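Local atomic coordinates of glucose-6-phosphate 1-dehydrogenase (Kluyveromyces lactis, PDB entry 7E6I), a protein that catalyses the NADP+-dependent oxidation of glucose 6-phosphate to 6-phosphogluconolactone, the first and rate-limiting step of the oxidative pentose-phosphate pathway. Residues A[92-97]-A[136-141]; A[181-186]-A[413-418]; A[338-343]-A[461-466]. All blocks are in the same frame, centred on the assembly; numbering follows the deposited sequence.

Contact 1. Residues A[92-97]-A[136-141]; sequences DSDEGY and LKENLY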
loop_
_atom_site.group_PDB
_atom_site.type_symbol
_atom_site.label_atom_id
_atom_site.label_comp_id
_atom_site.label_asym_id
_atom_site.label_seq_id
_atom_site.Cartn_x
_atom_site.Cartn_y
_atom_site.Cartn_z
ATOM N N ASP A 92 13.501 6.537 -24.622
ATOM C CA ASP A 92 14.952 6.491 -24.724
ATOM C C ASP A 92 15.569 7.734 -25.355
ATOM O O ASP A 92 16.798 7.866 -25.341
ATOM C CB ASP A 92 15.338 5.272 -25.571
ATOM C CG ASP A 92 16.538 4.549 -25.038
ATOM O OD1 ASP A 92 16.367 3.445 -24.480
ATOM O OD2 ASP A 92 17.660 5.076 -25.192
ATOM N N SER A 93 14.765 8.629 -25.930
ATOM C CA SER A 93 15.295 9.630 -26.842
ATOM C C SER A 93 14.504 10.924 -26.729
ATOM O O SER A 93 13.294 10.914 -26.493
ATOM C CB SER A 93 15.266 9.122 -28.290
ATOM O OG SER A 93 16.284 9.730 -29.067
ATOM N N ASP A 94 15.202 12.037 -26.974
ATOM C CA ASP A 94 14.676 13.361 -26.662
ATOM C C ASP A 94 13.573 13.826 -27.605
ATOM O O ASP A 94 12.873 14.788 -27.276
ATOM C CB ASP A 94 15.800 14.400 -26.686
ATOM C CG ASP A 94 17.030 13.966 -25.901
ATOM O OD1 ASP A 94 16.895 13.443 -24.769
ATOM O OD2 ASP A 94 18.146 14.171 -26.415
ATOM N N GLU A 95 13.406 13.201 -28.774
ATOM C CA GLU A 95 12.450 13.744 -29.740
ATOM C C GLU A 95 11.025 13.631 -29.229
ATOM O O GLU A 95 10.204 14.521 -29.474
ATOM C CB GLU A 95 12.578 13.053 -31.103
ATOM C CG GLU A 95 12.425 11.545 -31.090
ATOM C CD GLU A 95 13.762 10.851 -30.946
ATOM O OE1 GLU A 95 13.795 9.593 -30.971
ATOM O OE2 GLU A 95 14.781 11.574 -30.809
ATOM N N GLY A 96 10.710 12.545 -28.526
ATOM C CA GLY A 96 9.380 12.417 -27.958
ATOM C C GLY A 96 9.092 13.491 -26.930
ATOM O O GLY A 96 8.010 14.086 -26.925
ATOM N N TYR A 97 10.070 13.775 -26.064
ATOM C CA TYR A 97 9.862 14.749 -24.995
ATOM C C TYR A 97 9.770 16.165 -25.546
ATOM O O TYR A 97 8.963 16.970 -25.068
ATOM C CB TYR A 97 10.977 14.618 -23.956
ATOM C CG TYR A 97 10.972 13.240 -23.333
ATOM C CD1 TYR A 97 11.556 12.160 -23.987
ATOM C CD2 TYR A 97 10.349 13.008 -22.114
ATOM C CE1 TYR A 97 11.537 10.893 -23.442
ATOM C CE2 TYR A 97 10.328 11.738 -21.552
ATOM C CZ TYR A 97 10.925 10.684 -22.222
ATOM O OH TYR A 97 10.908 9.420 -21.668
ATOM N N LEU A 136 12.682 13.817 -18.787
ATOM C CA LEU A 136 11.863 14.917 -18.282
ATOM C C LEU A 136 12.725 16.039 -17.718
ATOM O O LEU A 136 12.439 17.224 -17.929
ATOM C CB LEU A 136 10.901 14.416 -17.209
ATOM C CG LEU A 136 9.741 13.531 -17.632
ATOM C CD1 LEU A 136 9.069 12.970 -16.375
ATOM C CD2 LEU A 136 8.767 14.318 -18.481
ATOM N N LYS A 137 13.783 15.684 -16.995
ATOM C CA LYS A 137 14.654 16.697 -16.413
ATOM C C LYS A 137 15.508 17.391 -17.473
ATOM O O LYS A 137 15.760 18.593 -17.365
ATOM C CB LYS A 137 15.523 16.056 -15.330
ATOM C CG LYS A 137 16.335 17.024 -14.502
ATOM C CD LYS A 137 15.476 18.050 -13.753
ATOM C CE LYS A 137 16.332 18.830 -12.749
ATOM N NZ LYS A 137 15.526 19.752 -11.897
ATOM N N GLU A 138 15.961 16.662 -18.498
ATOM C CA GLU A 138 16.768 17.273 -19.553
ATOM C C GLU A 138 15.935 18.123 -20.507
ATOM O O GLU A 138 16.439 19.121 -21.031
ATOM C CB GLU A 138 17.519 16.204 -20.365
ATOM C CG GLU A 138 18.362 15.187 -19.552
ATOM C CD GLU A 138 18.583 13.829 -20.278
ATOM O OE1 GLU A 138 19.725 13.305 -20.274
ATOM O OE2 GLU A 138 17.613 13.274 -20.848
ATOM N N ASN A 139 14.673 17.755 -20.744
ATOM C CA ASN A 139 13.892 18.339 -21.828
ATOM C C ASN A 139 12.634 19.071 -21.388
ATOM O O ASN A 139 12.273 20.059 -22.024
ATOM C CB ASN A 139 13.487 17.251 -22.835
ATOM C CG ASN A 139 14.684 16.596 -23.503
ATOM O OD1 ASN A 139 15.195 17.086 -24.510
ATOM N ND2 ASN A 139 15.143 15.485 -22.941
ATOM N N LEU A 140 11.961 18.627 -20.329
ATOM C CA LEU A 140 10.617 19.102 -20.003
ATOM C C LEU A 140 10.528 19.554 -18.550
ATOM O O LEU A 140 9.621 19.169 -17.814
ATOM C CB LEU A 140 9.601 18.001 -20.272
ATOM C CG LEU A 140 8.229 18.326 -20.854
ATOM C CD1 LEU A 140 7.518 17.017 -21.164
ATOM C CD2 LEU A 140 7.389 19.198 -19.934
ATOM N N TYR A 141 11.465 20.390 -18.113
ATOM C CA TYR A 141 11.484 20.910 -16.750
ATOM C C TYR A 141 11.535 22.433 -16.805
ATOM O O TYR A 141 12.452 22.999 -17.410
ATOM C CB TYR A 141 12.687 20.348 -15.986
ATOM C CG TYR A 141 12.690 20.649 -14.508
ATOM C CD1 TYR A 141 13.270 21.816 -14.020
ATOM C CD2 TYR A 141 12.113 19.765 -13.601
ATOM C CE1 TYR A 141 13.273 22.095 -12.673
ATOM C CE2 TYR A 141 12.113 20.033 -12.245
ATOM C CZ TYR A 141 12.694 21.194 -11.791
ATOM O OH TYR A 141 12.690 21.456 -10.451
#
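Asp-94 and Asn-139 both carry CG beside the backbone N and opposite the carbonyl carbon (chi1 -48° and -62°), and these matching turns aim carboxylate and amide at each other across two neighbouring segments. Asn-139 ND2 donates to Asp-94 OD1 at 3.3 Å, a long bond with an N-H...O angle of 152°. The amide arrives from above the carboxylate plane, and Asn-139 OD1 rests against Asp-94 CB at 3.5 Å. The same ND2 also donates to the backbone O of Lys-135. The ammonium of Lys-135 forms salt bridges with Asp-94 OD1 and Glu-138 OE2; it probably offsets the repulsion between these two carboxylates, whose oxygens stand 4.0 Å apart. The contact belongs to the Rossmann-type NADP-binding domain, where it joins helix 94-110 to the last turn of helix 126-139 beside the parallel sheet. Next to the polar pair, Tyr-97 CB packs on Asn-139 CB at 3.8 Å. The tyrosine ring runs on toward Leu-136, Tyr-97 CD2 reaching Leu-136 CD2 at 4.2 Å, while its hydroxyl bonds to the backbone O of Tyr-91. An alanine in place of Asn-139 would probably cost Asp-94 OD1 its bond from the amide, leaving the carboxylate more dependent on Lys-135. Leu-140, the first residue beyond helical geometry, sets CD1 4.2 Å from Tyr-97 O and touches Phe-120.

Contact 2. Residues A[181-186]-A[413-418]; sequences IDHYLG and EAYESL. With BG6 (6-O-phosphono-beta-D-glucopyranose), chain B.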
loop_
_atom_site.group_PDB
_atom_site.type_symbol
_atom_site.label_atom_id
_atom_site.label_comp_id
_atom_site.label_asym_id
_atom_site.label_seq_id
_atom_site.Cartn_x
_atom_site.Cartn_y
_atom_site.Cartn_z
ATOM N N ILE A 181 4.478 5.802 -4.456
ATOM C CA ILE A 181 3.208 5.207 -4.089
ATOM C C ILE A 181 3.428 3.830 -3.480
ATOM O O ILE A 181 4.113 2.973 -4.064
ATOM C CB ILE A 181 2.271 5.121 -5.301
ATOM C CG1 ILE A 181 1.592 6.470 -5.527
ATOM C CG2 ILE A 181 1.231 4.002 -5.097
ATOM C CD1 ILE A 181 0.502 6.412 -6.580
ATOM N N ASP A 182 2.859 3.641 -2.285
ATOM C CA ASP A 182 2.428 2.348 -1.758
ATOM C C ASP A 182 0.908 2.447 -1.677
ATOM O O ASP A 182 0.379 3.259 -0.909
ATOM C CB ASP A 182 3.065 2.089 -0.393
ATOM C CG ASP A 182 2.733 0.715 0.173
ATOM O OD1 ASP A 182 1.539 0.309 0.147
ATOM O OD2 ASP A 182 3.676 0.047 0.667
ATOM N N HIS A 183 0.194 1.668 -2.499
ATOM C CA HIS A 183 -1.232 1.963 -2.660
ATOM C C HIS A 183 -2.045 1.676 -1.398
ATOM O O HIS A 183 -3.149 2.206 -1.264
ATOM C CB HIS A 183 -1.813 1.216 -3.870
ATOM C CG HIS A 183 -2.156 -0.223 -3.613
ATOM N ND1 HIS A 183 -1.232 -1.247 -3.725
ATOM C CD2 HIS A 183 -3.334 -0.813 -3.282
ATOM C CE1 HIS A 183 -1.823 -2.399 -3.452
ATOM N NE2 HIS A 183 -3.099 -2.165 -3.184
ATOM N N TYR A 184 -1.516 0.897 -0.450
ATOM C CA TYR A 184 -2.229 0.717 0.817
ATOM C C TYR A 184 -2.480 2.043 1.524
ATOM O O TYR A 184 -3.527 2.220 2.167
ATOM C CB TYR A 184 -1.455 -0.224 1.735
ATOM C CG TYR A 184 -1.864 -1.663 1.564
ATOM C CD1 TYR A 184 -1.975 -2.225 0.286
ATOM C CD2 TYR A 184 -2.165 -2.456 2.666
ATOM C CE1 TYR A 184 -2.361 -3.545 0.118
ATOM C CE2 TYR A 184 -2.550 -3.771 2.515
ATOM C CZ TYR A 184 -2.643 -4.316 1.242
ATOM O OH TYR A 184 -3.031 -5.632 1.095
ATOM N N LEU A 185 -1.542 2.988 1.410
ATOM C CA LEU A 185 -1.670 4.309 1.998
ATOM C C LEU A 185 -2.833 5.102 1.415
ATOM O O LEU A 185 -3.131 6.186 1.931
ATOM C CB LEU A 185 -0.358 5.075 1.817
ATOM C CG LEU A 185 0.856 4.468 2.523
ATOM C CD1 LEU A 185 2.058 5.393 2.429
ATOM C CD2 LEU A 185 0.530 4.189 3.973
ATOM N N GLY A 186 -3.508 4.602 0.382
ATOM C CA GLY A 186 -4.693 5.272 -0.119
ATOM C C GLY A 186 -6.003 4.602 0.255
ATOM O O GLY A 186 -7.072 5.087 -0.133
ATOM N N GLU A 413 -11.426 4.859 -4.460
ATOM C CA GLU A 413 -10.404 3.828 -4.535
ATOM C C GLU A 413 -9.037 4.398 -4.158
ATOM O O GLU A 413 -8.811 5.613 -4.191
ATOM C CB GLU A 413 -10.341 3.240 -5.946
ATOM C CG GLU A 413 -11.607 2.548 -6.374
ATOM C CD GLU A 413 -11.582 1.074 -6.051
ATOM O OE1 GLU A 413 -10.689 0.649 -5.277
ATOM O OE2 GLU A 413 -12.458 0.342 -6.561
ATOM N N ALA A 414 -8.106 3.493 -3.827
ATOM C CA ALA A 414 -6.777 3.909 -3.386
ATOM C C ALA A 414 -6.136 4.885 -4.370
ATOM O O ALA A 414 -5.682 5.969 -3.988
ATOM C CB ALA A 414 -5.888 2.682 -3.186
ATOM N N TYR A 415 -6.105 4.523 -5.651
ATOM C CA TYR A 415 -5.434 5.376 -6.620
ATOM C C TYR A 415 -6.162 6.689 -6.824
ATOM O O TYR A 415 -5.519 7.706 -7.106
ATOM C CB TYR A 415 -5.290 4.650 -7.947
ATOM C CG TYR A 415 -4.248 3.595 -7.884
ATOM C CD1 TYR A 415 -2.913 3.931 -7.716
ATOM C CD2 TYR A 415 -4.591 2.259 -7.990
ATOM C CE1 TYR A 415 -1.945 2.965 -7.651
ATOM C CE2 TYR A 415 -3.631 1.279 -7.928
ATOM C CZ TYR A 415 -2.310 1.636 -7.763
ATOM O OH TYR A 415 -1.350 0.653 -7.708
ATOM N N GLU A 416 -7.491 6.693 -6.709
ATOM C CA GLU A 416 -8.223 7.955 -6.758
ATOM C C GLU A 416 -7.796 8.867 -5.619
ATOM O O GLU A 416 -7.436 10.030 -5.837
ATOM C CB GLU A 416 -9.728 7.693 -6.724
ATOM C CG GLU A 416 -10.239 7.105 -8.040
ATOM C CD GLU A 416 -11.501 6.257 -7.909
ATOM O OE1 GLU A 416 -11.942 5.703 -8.947
ATOM O OE2 GLU A 416 -12.049 6.147 -6.791
ATOM N N SER A 417 -7.805 8.344 -4.395
ATOM C CA SER A 417 -7.380 9.130 -3.246
ATOM C C SER A 417 -5.954 9.629 -3.423
ATOM O O SER A 417 -5.641 10.784 -3.097
ATOM C CB SER A 417 -7.510 8.279 -1.978
ATOM O OG SER A 417 -6.907 8.902 -0.853
ATOM N N LEU A 418 -5.081 8.776 -3.964
ATOM C CA LEU A 418 -3.661 9.098 -3.998
ATOM C C LEU A 418 -3.351 10.142 -5.063
ATOM O O LEU A 418 -2.544 11.050 -4.831
ATOM C CB LEU A 418 -2.849 7.826 -4.225
ATOM C CG LEU A 418 -2.657 6.987 -2.961
ATOM C CD1 LEU A 418 -2.008 5.647 -3.275
ATOM C CD2 LEU A 418 -1.852 7.755 -1.932
HETATM C C1 BG6 B . 0.509 -6.109 -4.687
HETATM C C2 BG6 B . 1.114 -7.511 -4.634
HETATM O O1 BG6 B . 1.377 -5.124 -4.288
HETATM O O5 BG6 B . -0.672 -6.051 -3.763
HETATM C C3 BG6 B . 0.104 -8.554 -4.963
HETATM O O2 BG6 B . 2.234 -7.630 -5.522
HETATM C C4 BG6 B . -1.057 -8.496 -4.026
HETATM O O3 BG6 B . 0.691 -9.878 -4.848
HETATM C C5 BG6 B . -1.681 -7.100 -4.030
HETATM O O4 BG6 B . -2.013 -9.489 -4.420
HETATM C C6 BG6 B . -2.745 -6.923 -2.982
HETATM O O6 BG6 B . -3.230 -5.596 -3.078
HETATM P P BG6 B . -4.823 -5.319 -2.704
HETATM O O1P BG6 B . -4.936 -5.935 -1.322
HETATM O O2P BG6 B . -5.687 -6.007 -3.727
HETATM O O3P BG6 B . -5.188 -3.836 -2.700
#
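His-183 lies between the start of helix 414-423 and the phosphate of bound glucose 6-phosphate, and its side chain touches both. His-183 CB packs against the phenol end of Tyr-415, 3.9 Å from Tyr-415 OH. With CG set between the backbone N and the carbonyl carbon (chi1 81°), the imidazole is directed to the substrate. The ring lies nearly parallel to that of Tyr-415, planes at 22°, but is slid so far aside that the two barely overlap. The ring edge at CD2 faces the methyl of Ala-414, His-183 CE1 comes within 3.5 Å of the BG6 ester oxygen O6, and His-183 NE2 at the tip donates to BG6 O3P at 2.7 Å in an almost straight bond of 168°. Tyr-184 OH lies 3.1 Å from BG6 O1P.

Behind the histidine, the 3-10 turn 183-186 is pressed onto the helix. Ala-414 CB meets His-183 O at 3.4 Å, and Ala-414 CA directs a C-H...O contact to Gly-186 O. Gly-186 CA rests on Leu-418 CG at 3.9 Å; a CB there would collide with Leu-418 and with Ala-414 O. Leu-418 CD1 fills the space between His-183 CA and Ile-181 CG2, linking the last strand of the Rossmann sheet to the C-terminal domain. Asp-182 OD1 closes an Asx turn on Tyr-184 N and also accepts from ND1 of His-245, the probable proton acceptor. No hydrogen bond joins the two segments, so apolar contact and close backbone fit position segment 181-186, from which His-183 NE2 meets the phosphate and Asp-182 meets His-245.

Contact 3. Residues A[338-343]-A[461-466]; sequences GKALNE and YPYGCR. With BG6 (6-O-phosphono-beta-D-glucopyranose), chain B.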
loop_
_atom_site.group_PDB
_atom_site.type_symbol
_atom_site.label_atom_id
_atom_site.label_comp_id
_atom_site.label_asym_id
_atom_site.label_seq_id
_atom_site.Cartn_x
_atom_site.Cartn_y
_atom_site.Cartn_z
ATOM N N GLY A 338 0.110 -14.505 3.677
ATOM C CA GLY A 338 0.091 -15.734 2.907
ATOM C C GLY A 338 -0.828 -15.653 1.710
ATOM O O GLY A 338 -1.859 -14.970 1.730
ATOM N N LYS A 339 -0.436 -16.353 0.651
ATOM C CA LYS A 339 -1.287 -16.633 -0.490
ATOM C C LYS A 339 -1.798 -18.061 -0.373
ATOM O O LYS A 339 -1.226 -18.887 0.343
ATOM C CB LYS A 339 -0.519 -16.444 -1.803
ATOM C CG LYS A 339 -0.645 -15.030 -2.398
ATOM C CD LYS A 339 0.692 -14.469 -2.879
ATOM C CE LYS A 339 0.558 -13.616 -4.137
ATOM N NZ LYS A 339 -0.339 -12.438 -4.013
ATOM N N ALA A 340 -2.904 -18.337 -1.065
ATOM C CA ALA A 340 -3.475 -19.689 -1.148
ATOM C C ALA A 340 -3.918 -20.196 0.223
ATOM O O ALA A 340 -3.729 -21.365 0.569
ATOM C CB ALA A 340 -2.499 -20.673 -1.807
ATOM N N LEU A 341 -4.494 -19.310 1.015
ATOM C CA LEU A 341 -5.119 -19.676 2.271
ATOM C C LEU A 341 -6.635 -19.758 2.056
ATOM O O LEU A 341 -7.114 -19.758 0.913
ATOM C CB LEU A 341 -4.721 -18.663 3.352
ATOM C CG LEU A 341 -3.213 -18.458 3.535
ATOM C CD1 LEU A 341 -2.911 -17.180 4.328
ATOM C CD2 LEU A 341 -2.571 -19.674 4.205
ATOM N N ASN A 342 -7.396 -19.775 3.148
ATOM C CA ASN A 342 -8.832 -20.023 3.135
ATOM C C ASN A 342 -9.693 -18.785 2.898
ATOM O O ASN A 342 -10.916 -18.927 2.781
ATOM C CB ASN A 342 -9.250 -20.628 4.470
ATOM C CG ASN A 342 -9.120 -19.629 5.606
ATOM O OD1 ASN A 342 -8.034 -19.120 5.875
ATOM N ND2 ASN A 342 -10.230 -19.334 6.262
ATOM N N GLU A 343 -9.125 -17.580 2.864
ATOM C CA GLU A 343 -9.955 -16.385 2.722
ATOM C C GLU A 343 -9.076 -15.211 2.332
ATOM O O GLU A 343 -7.852 -15.263 2.450
ATOM C CB GLU A 343 -10.707 -16.057 4.019
ATOM C CG GLU A 343 -9.759 -15.861 5.189
ATOM C CD GLU A 343 -10.454 -15.507 6.479
ATOM O OE1 GLU A 343 -11.535 -14.882 6.430
ATOM O OE2 GLU A 343 -9.909 -15.859 7.550
ATOM N N TYR A 461 2.212 -26.361 2.941
ATOM C CA TYR A 461 0.874 -26.273 3.526
ATOM C C TYR A 461 -0.129 -26.406 2.392
ATOM O O TYR A 461 0.125 -25.924 1.283
ATOM C CB TYR A 461 0.628 -24.959 4.308
ATOM C CG TYR A 461 0.669 -23.682 3.489
ATOM C CD1 TYR A 461 1.872 -23.030 3.255
ATOM C CD2 TYR A 461 -0.488 -23.122 2.975
ATOM C CE1 TYR A 461 1.930 -21.868 2.515
ATOM C CE2 TYR A 461 -0.441 -21.962 2.231
ATOM C CZ TYR A 461 0.775 -21.335 2.004
ATOM O OH TYR A 461 0.837 -20.164 1.267
ATOM N N PRO A 462 -1.250 -27.071 2.624
ATOM C CA PRO A 462 -2.187 -27.318 1.521
ATOM C C PRO A 462 -2.887 -26.038 1.099
ATOM O O PRO A 462 -3.303 -25.230 1.936
ATOM C CB PRO A 462 -3.180 -28.330 2.107
ATOM C CG PRO A 462 -3.090 -28.121 3.582
ATOM C CD PRO A 462 -1.681 -27.695 3.884
ATOM N N TYR A 463 -3.003 -25.866 -0.214
ATOM C CA TYR A 463 -3.789 -24.780 -0.772
ATOM C C TYR A 463 -5.146 -24.735 -0.087
ATOM O O TYR A 463 -5.845 -25.750 -0.009
ATOM C CB TYR A 463 -3.943 -25.010 -2.275
ATOM C CG TYR A 463 -4.407 -23.858 -3.158
ATOM C CD1 TYR A 463 -5.626 -23.221 -2.953
ATOM C CD2 TYR A 463 -3.650 -23.478 -4.267
ATOM C CE1 TYR A 463 -6.053 -22.195 -3.809
ATOM C CE2 TYR A 463 -4.063 -22.457 -5.121
ATOM C CZ TYR A 463 -5.260 -21.823 -4.894
ATOM O OH TYR A 463 -5.651 -20.815 -5.753
ATOM N N GLY A 464 -5.486 -23.570 0.470
ATOM C CA GLY A 464 -6.807 -23.315 0.992
ATOM C C GLY A 464 -6.937 -23.472 2.486
ATOM O O GLY A 464 -8.014 -23.192 3.026
ATOM N N CYS A 465 -5.874 -23.889 3.169
ATOM C CA CYS A 465 -5.925 -24.121 4.604
ATOM C C CYS A 465 -5.913 -22.804 5.393
ATOM O O CYS A 465 -5.568 -21.731 4.887
ATOM C CB CYS A 465 -4.766 -25.018 5.041
ATOM S SG CYS A 465 -3.276 -24.144 5.518
ATOM N N ARG A 466 -6.308 -22.908 6.663
ATOM C CA ARG A 466 -6.432 -21.726 7.505
ATOM C C ARG A 466 -5.071 -21.111 7.770
ATOM O O ARG A 466 -4.887 -19.896 7.634
ATOM C CB ARG A 466 -7.111 -22.094 8.823
ATOM C CG ARG A 466 -8.016 -21.016 9.397
ATOM C CD ARG A 466 -9.455 -21.504 9.456
ATOM N NE ARG A 466 -10.403 -20.430 9.751
ATOM C CZ ARG A 466 -11.727 -20.592 9.783
ATOM N NH1 ARG A 466 -12.257 -21.789 9.527
ATOM N NH2 ARG A 466 -12.521 -19.561 10.059
HETATM C C1 BG6 B . 0.509 -6.109 -4.687
HETATM C C2 BG6 B . 1.114 -7.511 -4.634
HETATM O O1 BG6 B . 1.377 -5.124 -4.288
HETATM O O5 BG6 B . -0.672 -6.051 -3.763
HETATM C C3 BG6 B . 0.104 -8.554 -4.963
HETATM O O2 BG6 B . 2.234 -7.630 -5.522
HETATM C C4 BG6 B . -1.057 -8.496 -4.026
HETATM O O3 BG6 B . 0.691 -9.878 -4.848
HETATM C C5 BG6 B . -1.681 -7.100 -4.030
HETATM O O4 BG6 B . -2.013 -9.489 -4.420
HETATM C C6 BG6 B . -2.745 -6.923 -2.982
HETATM O O6 BG6 B . -3.230 -5.596 -3.078
HETATM P P BG6 B . -4.823 -5.319 -2.704
HETATM O O1P BG6 B . -4.936 -5.935 -1.322
HETATM O O2P BG6 B . -5.687 -6.007 -3.727
HETATM O O3P BG6 B . -5.188 -3.836 -2.700
#
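The sugar end of the glucose 6-phosphate pocket is reached by Lys-339, and the loop that carries it, between strands 333-338 and 345-352, is backed by segment 461-466, the end of strand 459-462 and the turn after it. Lys-339 NZ donates to BG6 O3 at 2.9 Å and forms a salt bridge with Glu-221, another residue of the pocket. Lys-339 O accepts from Tyr-461 OH at 2.6 Å, and the same hydroxyl also bonds to Thr-315. The carbonyl lies at the ring edge, and the C=O...donor angle is 155°. Tyr-461 reaches it because its CG sits between the backbone N and the carbonyl carbon (chi1 64°), turning the ring toward the loop.

Next to this bond, Leu-341 crosses the tyrosine at about a right angle, Leu-341 CD2 lying 3.7 Å from Tyr-461 CE2. Residues 462-465 form a type II beta turn, within which Gly-464 takes a positive phi. Gly-464 N donates to Ala-340 O at 2.8 Å and 172°, from above the carbonyl plane. The methyl of Ala-340 sits over the centre of the Tyr-463 ring, a CH-pi contact of 3.9 Å from CB to the centroid, while Tyr-463 OH bonds to Glu-226. Farther out, Asn-342 ND2 lies over one face of the Arg-466 guanidinium, 3.7 Å from Arg-466 NE. Asn-342 OD1 accepts from Lys-220. Arg-466 probably belongs to a second NADP+ site, as in relatives.

Two hydrogen bonds to successive carbonyls, Lys-339 O and Ala-340 O, thus fix the backbone from which the lysine extends, consistent with Tyr-461 and Gly-464 acting as second-shell support for the substrate-binding lysine.

In the fold
From the N terminus, while the Rossmann domain is still being laid down, contact 1 closes a span of 38 residues, mostly helix, bringing helix 94-110 against the end of helix 126-139, with strand 117-122 lying between them in sequence. Contact 1 is complete before contact 2 opens at the end of strand 178-181. Contact 2 spans 226 intervening residues and ties the nucleotide-binding domain to helix 414-423 of the C-terminal domain. Contact 3 opens at 338-343, within that span, and closes at 461-466, beyond it, so contacts 2 and 3 cross. Their centres lie about 27 Å apart, yet both touch the same bound ligand. Contact 1 lies apart from both, its centre about 28 Å from that of contact 2.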